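Local coordinates for protein tylactone synthase starter module and modules 1 & 2 (Streptomyces fradiae, PDB 2Z5L) that probably reduces the beta-keto group of a polyketide intermediate with NADPH, as the first ketoreductase of the tylosin polyketide synthase, setting the chirality of the alcohol, at residues 269-274 with 431-436. Numbering follows the deposited sequence.
Sequences GAIGRR and GLWGGG
Ile271 lies over one face of the Trp433 indole, and this apolar contact makes up most of the interface. Ile271 CG1 sits 3.5 Å from the centroid of the Trp433 six-membered ring, 11° off the ring normal, a CH-pi contact. Ile271 CD1 carries the cover on across the bond shared by the two rings, 3.6 Å from Trp433 CE2. The other branch, Ile271 CG2, only grazes the ring, 4.1 Å from Trp433 CH2. With CG1 anti to the carbonyl carbon (chi1 -73°) and the chain extended at chi2 (172°), the longer branch is laid along the indole face.

A lighter van der Waals contact lies at the start of the helix. There Ala270 CB approaches the carbonyl oxygen of Gly436 at 4.0 Å.

Arg273 N bonds to Gly269 O at 2.9 Å in the first helical turn, with Gly269 as N-cap. Arg274 starts out toward the loop, but its nearest approach, from Arg274 CG to Trp433 CZ3, is 4.8 Å. Its NH1 forms a salt bridge with Asp458.

Gly269 and Gly272 fit the glycine-rich Rossmann-fold pattern at the start of the helix. In short-chain dehydrogenases/reductases this pattern binds the nicotinamide cofactor, and probably does so here. The contact joins the start of helix 270-281, which follows strand 261-265, to the loop between strand 426-430 and helix 442-450. Helix 457-470 borders both segments, touching Trp433 through Ala460 and Arg274 through Val461.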
ATOM      1  N   GLY A 269      20.802  -3.912  -4.699  1.00 27.87           N
ATOM      2  CA  GLY A 269      20.367  -3.276  -3.461  1.00 27.22           C
ATOM      3  C   GLY A 269      20.665  -4.198  -2.294  1.00 23.61           C
ATOM      4  O   GLY A 269      21.048  -5.352  -2.501  1.00 25.38           O
ATOM      5  N   ALA A 270      20.492  -3.718  -1.066  1.00 25.65           N
ATOM      6  CA  ALA A 270      20.793  -4.532   0.122  1.00 24.99           C
ATOM      7  C   ALA A 270      20.027  -5.847   0.143  1.00 24.48           C
ATOM      8  O   ALA A 270      20.579  -6.896   0.458  1.00 23.90           O
ATOM      9  CB  ALA A 270      20.484  -3.728   1.413  1.00 28.21           C
ATOM     10  N   ILE A 271      18.740  -5.775  -0.159  1.00 22.44           N
ATOM     11  CA  ILE A 271      17.920  -6.967  -0.194  1.00 23.65           C
ATOM     12  C   ILE A 271      18.309  -7.793  -1.434  1.00 22.41           C
ATOM     13  O   ILE A 271      18.617  -8.979  -1.333  1.00 22.54           O
ATOM     14  CB  ILE A 271      16.431  -6.577  -0.234  1.00 23.46           C
ATOM     15  CG1 ILE A 271      16.012  -6.063   1.147  1.00 29.15           C
ATOM     16  CG2 ILE A 271      15.578  -7.775  -0.650  1.00 28.87           C
ATOM     17  CD1 ILE A 271      14.622  -5.459   1.212  1.00 30.08           C
ATOM     18  N   GLY A 272      18.321  -7.144  -2.591  1.00 22.47           N
ATOM     19  CA  GLY A 272      18.689  -7.822  -3.828  1.00 22.96           C
ATOM     20  C   GLY A 272      19.908  -8.735  -3.727  1.00 23.38           C
ATOM     21  O   GLY A 272      19.817  -9.939  -3.991  1.00 23.09           O
ATOM     22  N   ARG A 273      21.049  -8.180  -3.323  1.00 24.72           N
ATOM     23  CA  ARG A 273      22.267  -8.970  -3.197  1.00 24.84           C
ATOM     24  C   ARG A 273      22.065 -10.186  -2.299  1.00 26.32           C
ATOM     25  O   ARG A 273      22.392 -11.309  -2.678  1.00 28.42           O
ATOM     26  CB  ARG A 273      23.419  -8.096  -2.694  1.00 20.55           C
ATOM     27  CG  ARG A 273      23.747  -6.930  -3.633  1.00 20.87           C
ATOM     28  CD  ARG A 273      25.030  -6.171  -3.249  1.00 18.94           C
ATOM     29  NE  ARG A 273      25.101  -4.898  -3.949  1.00 19.66           N
ATOM     30  CZ  ARG A 273      26.088  -4.534  -4.762  1.00 15.41           C
ATOM     31  NH1 ARG A 273      27.120  -5.344  -4.998  1.00 17.07           N
ATOM     32  NH2 ARG A 273      26.043  -3.342  -5.334  1.00 21.13           N
ATOM     33  N   ARG A 274      21.498  -9.956  -1.122  1.00 27.44           N
ATOM     34  CA  ARG A 274      21.220 -11.006  -0.147  1.00 27.39           C
ATOM     35  C   ARG A 274      20.327 -12.104  -0.704  1.00 24.64           C
ATOM     36  O   ARG A 274      20.551 -13.292  -0.470  1.00 21.61           O
ATOM     37  CB  ARG A 274      20.532 -10.383   1.065  1.00 30.19           C
ATOM     38  CG  ARG A 274      19.843 -11.381   1.966  1.00 36.59           C
ATOM     39  CD  ARG A 274      20.831 -11.985   2.908  1.00 41.31           C
ATOM     40  NE  ARG A 274      21.412 -10.938   3.743  1.00 47.70           N
ATOM     41  CZ  ARG A 274      22.172 -11.175   4.803  1.00 50.29           C
ATOM     42  NH1 ARG A 274      22.440 -12.430   5.150  1.00 51.18           N
ATOM     43  NH2 ARG A 274      22.648 -10.163   5.518  1.00 52.15           N
ATOM     44  N   GLY A 431       8.716  -5.223   7.248  1.00 32.45           N
ATOM     45  CA  GLY A 431       8.877  -4.267   8.323  1.00 34.84           C
ATOM     46  C   GLY A 431      10.295  -3.780   8.132  1.00 35.91           C
ATOM     47  O   GLY A 431      10.810  -3.851   7.014  1.00 35.20           O
ATOM     48  N   LEU A 432      10.932  -3.304   9.193  1.00 35.39           N
ATOM     49  CA  LEU A 432      12.310  -2.824   9.109  1.00 37.35           C
ATOM     50  C   LEU A 432      13.281  -3.959   8.822  1.00 38.91           C
ATOM     51  O   LEU A 432      13.223  -5.005   9.472  1.00 40.13           O
ATOM     52  CB  LEU A 432      12.713  -2.153  10.418  1.00 36.33           C
ATOM     53  CG  LEU A 432      11.912  -0.912  10.804  1.00 37.55           C
ATOM     54  CD1 LEU A 432      12.327  -0.426  12.205  1.00 34.49           C
ATOM     55  CD2 LEU A 432      12.164   0.153   9.770  1.00 37.85           C
ATOM     56  N   TRP A 433      14.178  -3.746   7.859  1.00 40.21           N
ATOM     57  CA  TRP A 433      15.173  -4.755   7.488  1.00 40.82           C
ATOM     58  C   TRP A 433      16.514  -4.625   8.191  1.00 42.10           C
ATOM     59  O   TRP A 433      17.165  -3.578   8.136  1.00 40.82           O
ATOM     60  CB  TRP A 433      15.421  -4.749   5.979  1.00 41.38           C
ATOM     61  CG  TRP A 433      14.544  -5.704   5.236  1.00 40.39           C
ATOM     62  CD1 TRP A 433      13.190  -5.624   5.086  1.00 40.29           C
ATOM     63  CD2 TRP A 433      14.955  -6.900   4.563  1.00 38.43           C
ATOM     64  NE1 TRP A 433      12.730  -6.697   4.358  1.00 41.02           N
ATOM     65  CE2 TRP A 433      13.791  -7.497   4.026  1.00 38.03           C
ATOM     66  CE3 TRP A 433      16.192  -7.528   4.364  1.00 38.12           C
ATOM     67  CZ2 TRP A 433      13.827  -8.687   3.303  1.00 36.03           C
ATOM     68  CZ3 TRP A 433      16.226  -8.715   3.642  1.00 37.42           C
ATOM     69  CH2 TRP A 433      15.048  -9.282   3.122  1.00 37.73           C
ATOM     70  N   GLY A 434      16.928  -5.697   8.858  1.00 43.02           N
ATOM     71  CA  GLY A 434      18.228  -5.740   9.501  1.00 46.28           C
ATOM     72  C   GLY A 434      19.348  -5.312   8.574  1.00 48.09           C
ATOM     73  O   GLY A 434      19.164  -5.229   7.359  1.00 47.29           O
ATOM     74  N   GLY A 435      20.514  -5.038   9.149  1.00 48.13           N
ATOM     75  CA  GLY A 435      21.772  -5.479   8.572  1.00 48.16           C
ATOM     76  C   GLY A 435      22.486  -4.371   7.824  1.00 47.51           C
ATOM     77  O   GLY A 435      21.985  -3.251   7.727  1.00 49.52           O
ATOM     78  N   GLY A 436      23.662  -4.688   7.292  1.00 47.04           N
ATOM     79  CA  GLY A 436      24.360  -3.784   6.397  1.00 46.76           C
ATOM     80  C   GLY A 436      23.501  -3.346   5.227  1.00 46.40           C
ATOM     81  O   GLY A 436      22.548  -4.029   4.854  1.00 45.88           O
TER